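Local coordinates for protein ribonucleoside-diphosphate reductase (Sulfolobus acidocaldarius DSM 639, PDB 6QRZ) that probably acts as a ligand-binding oxidase with a manganese/iron cofactor, built on the fold of the ribonucleotide reductase R2 subunit, at residues E94-T106 against L165-S177. Residues are numbered along the deposited sequence; the frame is centred on the assembly and turned at random.
Sequences EAVAVDITPLIST and LPSVMWKLRVDPS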
loop_
_atom_site.group_PDB
_atom_site.type_symbol
_atom_site.label_atom_id
_atom_site.label_comp_id
_atom_site.label_asym_id
_atom_site.label_seq_id
_atom_site.Cartn_x
_atom_site.Cartn_y
_atom_site.Cartn_z
ATOM N N GLU A 94 7.101 -6.789 -9.030
ATOM C CA GLU A 94 7.609 -5.430 -8.879
ATOM C C GLU A 94 6.900 -4.470 -9.825
ATOM O O GLU A 94 6.573 -3.340 -9.443
ATOM C CB GLU A 94 9.117 -5.400 -9.120
ATOM C CG GLU A 94 9.732 -4.015 -8.990
ATOM C CD GLU A 94 11.114 -3.933 -9.607
ATOM O OE1 GLU A 94 11.494 -4.867 -10.343
ATOM O OE2 GLU A 94 11.818 -2.932 -9.359
ATOM N N ALA A 95 6.650 -4.903 -11.064
ATOM C CA ALA A 95 6.009 -4.027 -12.040
ATOM C C ALA A 95 4.577 -3.699 -11.636
ATOM O O ALA A 95 4.145 -2.546 -11.744
ATOM C CB ALA A 95 6.041 -4.670 -13.426
ATOM N N VAL A 96 3.826 -4.700 -11.169
ATOM C CA VAL A 96 2.453 -4.456 -10.744
ATOM C C VAL A 96 2.402 -3.643 -9.458
ATOM O O VAL A 96 1.383 -3.005 -9.173
ATOM C CB VAL A 96 1.694 -5.785 -10.575
ATOM C CG1 VAL A 96 1.689 -6.567 -11.881
ATOM C CG2 VAL A 96 2.293 -6.604 -9.450
ATOM N N ALA A 97 3.480 -3.646 -8.672
ATOM C CA ALA A 97 3.523 -2.864 -7.445
ATOM C C ALA A 97 3.848 -1.398 -7.695
ATOM O O ALA A 97 3.551 -0.557 -6.841
ATOM C CB ALA A 97 4.546 -3.460 -6.474
ATOM N N VAL A 98 4.449 -1.075 -8.839
ATOM C CA VAL A 98 4.753 0.308 -9.182
ATOM C C VAL A 98 3.830 0.862 -10.261
ATOM O O VAL A 98 3.777 2.090 -10.432
ATOM C CB VAL A 98 6.228 0.471 -9.605
ATOM C CG1 VAL A 98 7.150 0.118 -8.449
ATOM C CG2 VAL A 98 6.530 -0.394 -10.808
ATOM N N ASP A 99 3.110 0.013 -10.990
ATOM C CA ASP A 99 2.095 0.472 -11.928
ATOM C C ASP A 99 0.737 0.668 -11.269
ATOM O O ASP A 99 -0.198 1.132 -11.930
ATOM C CB ASP A 99 1.964 -0.512 -13.095
ATOM C CG ASP A 99 3.167 -0.483 -14.012
ATOM O OD1 ASP A 99 3.788 0.593 -14.143
ATOM O OD2 ASP A 99 3.497 -1.533 -14.601
ATOM N N ILE A 100 0.610 0.324 -9.985
ATOM C CA ILE A 100 -0.637 0.537 -9.265
ATOM C C ILE A 100 -0.836 2.005 -8.918
ATOM O O ILE A 100 -1.956 2.418 -8.594
ATOM C CB ILE A 100 -0.655 -0.334 -7.995
ATOM C CG1 ILE A 100 -2.070 -0.448 -7.427
ATOM C CG2 ILE A 100 0.295 0.239 -6.955
ATOM C CD1 ILE A 100 -3.061 -1.057 -8.390
ATOM N N THR A 101 0.225 2.811 -8.990
ATOM C CA THR A 101 0.139 4.204 -8.557
ATOM C C THR A 101 -0.857 5.027 -9.368
ATOM O O THR A 101 -1.647 5.769 -8.757
ATOM C CB THR A 101 1.537 4.832 -8.577
ATOM O OG1 THR A 101 2.407 4.084 -7.719
ATOM C CG2 THR A 101 1.482 6.274 -8.101
ATOM N N PRO A 102 -0.888 4.969 -10.707
ATOM C CA PRO A 102 -1.917 5.738 -11.426
ATOM C C PRO A 102 -3.330 5.280 -11.119
ATOM O O PRO A 102 -4.248 6.108 -11.086
ATOM C CB PRO A 102 -1.564 5.512 -12.903
ATOM C CG PRO A 102 -0.148 5.084 -12.904
ATOM C CD PRO A 102 0.035 4.305 -11.645
ATOM N N LEU A 103 -3.533 3.980 -10.894
ATOM C CA LEU A 103 -4.866 3.485 -10.572
ATOM C C LEU A 103 -5.321 3.976 -9.203
ATOM O O LEU A 103 -6.507 4.261 -9.002
ATOM C CB LEU A 103 -4.882 1.958 -10.637
ATOM C CG LEU A 103 -6.225 1.266 -10.409
ATOM C CD1 LEU A 103 -7.276 1.808 -11.363
ATOM C CD2 LEU A 103 -6.078 -0.238 -10.569
ATOM N N ILE A 104 -4.393 4.085 -8.252
ATOM C CA ILE A 104 -4.736 4.633 -6.944
ATOM C C ILE A 104 -5.035 6.123 -7.054
ATOM O O ILE A 104 -6.019 6.616 -6.492
ATOM C CB ILE A 104 -3.610 4.354 -5.932
ATOM C CG1 ILE A 104 -3.431 2.847 -5.737
ATOM C CG2 ILE A 104 -3.907 5.027 -4.603
ATOM C CD1 ILE A 104 -2.299 2.482 -4.803
ATOM N N SER A 105 -4.197 6.861 -7.789
ATOM C CA SER A 105 -4.427 8.292 -7.957
ATOM C C SER A 105 -5.711 8.566 -8.727
ATOM O O SER A 105 -6.391 9.564 -8.462
ATOM C CB SER A 105 -3.237 8.939 -8.664
ATOM O OG SER A 105 -3.427 10.338 -8.804
ATOM N N THR A 106 -6.058 7.699 -9.682
ATOM C CA THR A 106 -7.317 7.861 -10.401
ATOM C C THR A 106 -8.507 7.676 -9.468
ATOM O O THR A 106 -9.488 8.424 -9.546
ATOM C CB THR A 106 -7.391 6.872 -11.565
ATOM O OG1 THR A 106 -6.262 7.065 -12.427
ATOM C CG2 THR A 106 -8.668 7.081 -12.362
ATOM N N LEU A 165 1.914 -2.693 -20.142
ATOM C CA LEU A 165 1.484 -2.341 -18.789
ATOM C C LEU A 165 1.887 -0.928 -18.381
ATOM O O LEU A 165 1.037 -0.207 -17.831
ATOM C CB LEU A 165 2.007 -3.382 -17.793
ATOM C CG LEU A 165 1.434 -3.307 -16.375
ATOM C CD1 LEU A 165 -0.073 -3.501 -16.397
ATOM C CD2 LEU A 165 2.094 -4.334 -15.468
ATOM N N PRO A 166 3.123 -0.464 -18.603
ATOM C CA PRO A 166 3.422 0.941 -18.279
ATOM C C PRO A 166 2.618 1.934 -19.097
ATOM O O PRO A 166 2.272 3.006 -18.586
ATOM C CB PRO A 166 4.924 1.060 -18.570
ATOM C CG PRO A 166 5.224 -0.056 -19.499
ATOM C CD PRO A 166 4.329 -1.171 -19.069
ATOM N N SER A 167 2.303 1.610 -20.353
ATOM C CA SER A 167 1.562 2.548 -21.190
ATOM C C SER A 167 0.119 2.683 -20.722
ATOM O O SER A 167 -0.403 3.798 -20.613
ATOM C CB SER A 167 1.613 2.102 -22.652
ATOM O OG SER A 167 2.948 2.048 -23.126
ATOM N N VAL A 168 -0.539 1.560 -20.433
ATOM C CA VAL A 168 -1.961 1.597 -20.112
ATOM C C VAL A 168 -2.193 2.110 -18.695
ATOM O O VAL A 168 -3.160 2.834 -18.438
ATOM C CB VAL A 168 -2.589 0.208 -20.328
ATOM C CG1 VAL A 168 -2.469 -0.200 -21.786
ATOM C CG2 VAL A 168 -1.924 -0.822 -19.434
ATOM N N MET A 169 -1.319 1.750 -17.752
ATOM C CA MET A 169 -1.489 2.210 -16.379
ATOM C C MET A 169 -1.170 3.695 -16.264
ATOM O O MET A 169 -2.000 4.488 -15.808
ATOM C CB MET A 169 -0.611 1.391 -15.429
ATOM C CG MET A 169 -0.925 -0.095 -15.406
ATOM S SD MET A 169 -2.657 -0.466 -15.079
ATOM C CE MET A 169 -2.833 0.136 -13.403
ATOM N N TRP A 170 0.028 4.094 -16.693
ATOM C CA TRP A 170 0.428 5.493 -16.603
ATOM C C TRP A 170 -0.287 6.385 -17.609
ATOM O O TRP A 170 -0.033 7.595 -17.620
ATOM C CB TRP A 170 1.944 5.614 -16.766
ATOM C CG TRP A 170 2.690 5.033 -15.604
ATOM C CD1 TRP A 170 3.237 3.786 -15.520
ATOM C CD2 TRP A 170 2.955 5.674 -14.350
ATOM N NE1 TRP A 170 3.832 3.612 -14.293
ATOM C CE2 TRP A 170 3.673 4.757 -13.557
ATOM C CE3 TRP A 170 2.659 6.935 -13.823
ATOM C CZ2 TRP A 170 4.099 5.061 -12.265
ATOM C CZ3 TRP A 170 3.081 7.235 -12.539
ATOM C CH2 TRP A 170 3.794 6.302 -11.776
ATOM N N LYS A 171 -1.162 5.830 -18.452
ATOM C CA LYS A 171 -2.081 6.664 -19.215
ATOM C C LYS A 171 -3.195 7.214 -18.334
ATOM O O LYS A 171 -3.814 8.222 -18.689
ATOM C CB LYS A 171 -2.675 5.871 -20.380
ATOM C CG LYS A 171 -3.321 6.721 -21.462
ATOM C CD LYS A 171 -3.845 5.852 -22.595
ATOM C CE LYS A 171 -4.498 6.688 -23.685
ATOM N NZ LYS A 171 -5.102 5.836 -24.748
ATOM N N LEU A 172 -3.457 6.570 -17.192
ATOM C CA LEU A 172 -4.426 7.103 -16.242
ATOM C C LEU A 172 -3.922 8.382 -15.588
ATOM O O LEU A 172 -4.729 9.220 -15.170
ATOM C CB LEU A 172 -4.741 6.058 -15.172
ATOM C CG LEU A 172 -5.302 4.718 -15.642
ATOM C CD1 LEU A 172 -5.424 3.754 -14.473
ATOM C CD2 LEU A 172 -6.645 4.921 -16.308
ATOM N N ARG A 173 -2.601 8.545 -15.483
ATOM C CA ARG A 173 -2.051 9.748 -14.865
ATOM C C ARG A 173 -2.368 10.987 -15.691
ATOM O O ARG A 173 -2.711 12.039 -15.139
ATOM C CB ARG A 173 -0.541 9.599 -14.678
ATOM C CG ARG A 173 0.117 10.774 -13.969
ATOM C CD ARG A 173 1.624 10.585 -13.844
ATOM N NE ARG A 173 2.298 10.642 -15.139
ATOM C CZ ARG A 173 3.607 10.495 -15.308
ATOM N NH1 ARG A 173 4.395 10.280 -14.262
ATOM N NH2 ARG A 173 4.133 10.563 -16.524
ATOM N N VAL A 174 -2.264 10.883 -17.014
ATOM C CA VAL A 174 -2.571 12.014 -17.879
ATOM C C VAL A 174 -4.037 12.014 -18.312
ATOM O O VAL A 174 -4.600 13.080 -18.586
ATOM C CB VAL A 174 -1.624 12.017 -19.094
ATOM C CG1 VAL A 174 -1.864 10.795 -19.972
ATOM C CG2 VAL A 174 -1.767 13.305 -19.896
ATOM N N ASP A 175 -4.678 10.846 -18.359
ATOM C CA ASP A 175 -6.070 10.734 -18.790
ATOM C C ASP A 175 -6.780 9.713 -17.911
ATOM O O ASP A 175 -6.755 8.507 -18.187
ATOM C CB ASP A 175 -6.163 10.342 -20.266
ATOM C CG ASP A 175 -7.573 10.456 -20.816
ATOM O OD1 ASP A 175 -8.469 10.920 -20.079
ATOM O OD2 ASP A 175 -7.784 10.083 -21.990
ATOM N N PRO A 176 -7.429 10.169 -16.827
ATOM C CA PRO A 176 -8.181 9.267 -15.943
ATOM C C PRO A 176 -9.615 9.025 -16.412
ATOM O O PRO A 176 -10.572 9.131 -15.636
ATOM C CB PRO A 176 -8.139 10.006 -14.601
ATOM C CG PRO A 176 -8.134 11.446 -14.990
ATOM C CD PRO A 176 -7.358 11.537 -16.286
ATOM N N SER A 177 -9.774 8.698 -17.690
ATOM C CA SER A 177 -11.090 8.449 -18.252
ATOM C C SER A 177 -11.549 7.028 -17.937
ATOM O O SER A 177 -10.729 6.151 -17.647
ATOM C CB SER A 177 -11.066 8.673 -19.762
ATOM O OG SER A 177 -10.208 7.747 -20.401
#
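Pro102 lays its CG over one face of the Trp170 indole, a CH-pi contact 3.6 Å from the centroid of the six-membered ring and 21° off its normal. At the edge of the indole, near its plane, Trp170 NE1 gives a weak, bent hydrogen bond to Asp99 OD1 (3.0 Å, 132° at the hydrogen), with the carboxylate plane nearly perpendicular to the indole. That oxygen is also bonded to His29 of the second subunit, which ties this packing to the dimer interface. An alanine in place of Trp170 would probably leave Pro102 without its aromatic cover and Asp99 with one tether fewer. Met169, its chain bent at chi2 and chi3, packs CG on Asp99 CB (3.7 Å) and brings CE to Leu103 CB at 3.9 Å. Farther along, Leu103 and Leu172 run side by side, and Thr106 CG2 meets Pro176 CB at 3.7 Å. Thr106 OG1 donates a hydrogen bond to Pro102 O (2.6 Å) from above the carbonyl plane; Pro102 O also accepts from Thr106 N, so two bonds grip it. Next to the metal site, Val96 packs on Glu126, a ligand of both metals. Helices 76-98 and 100-109 thus lie against 155-169 and 171-174 in the all-helical, ferritin-like R2 fold that houses the manganese/iron site.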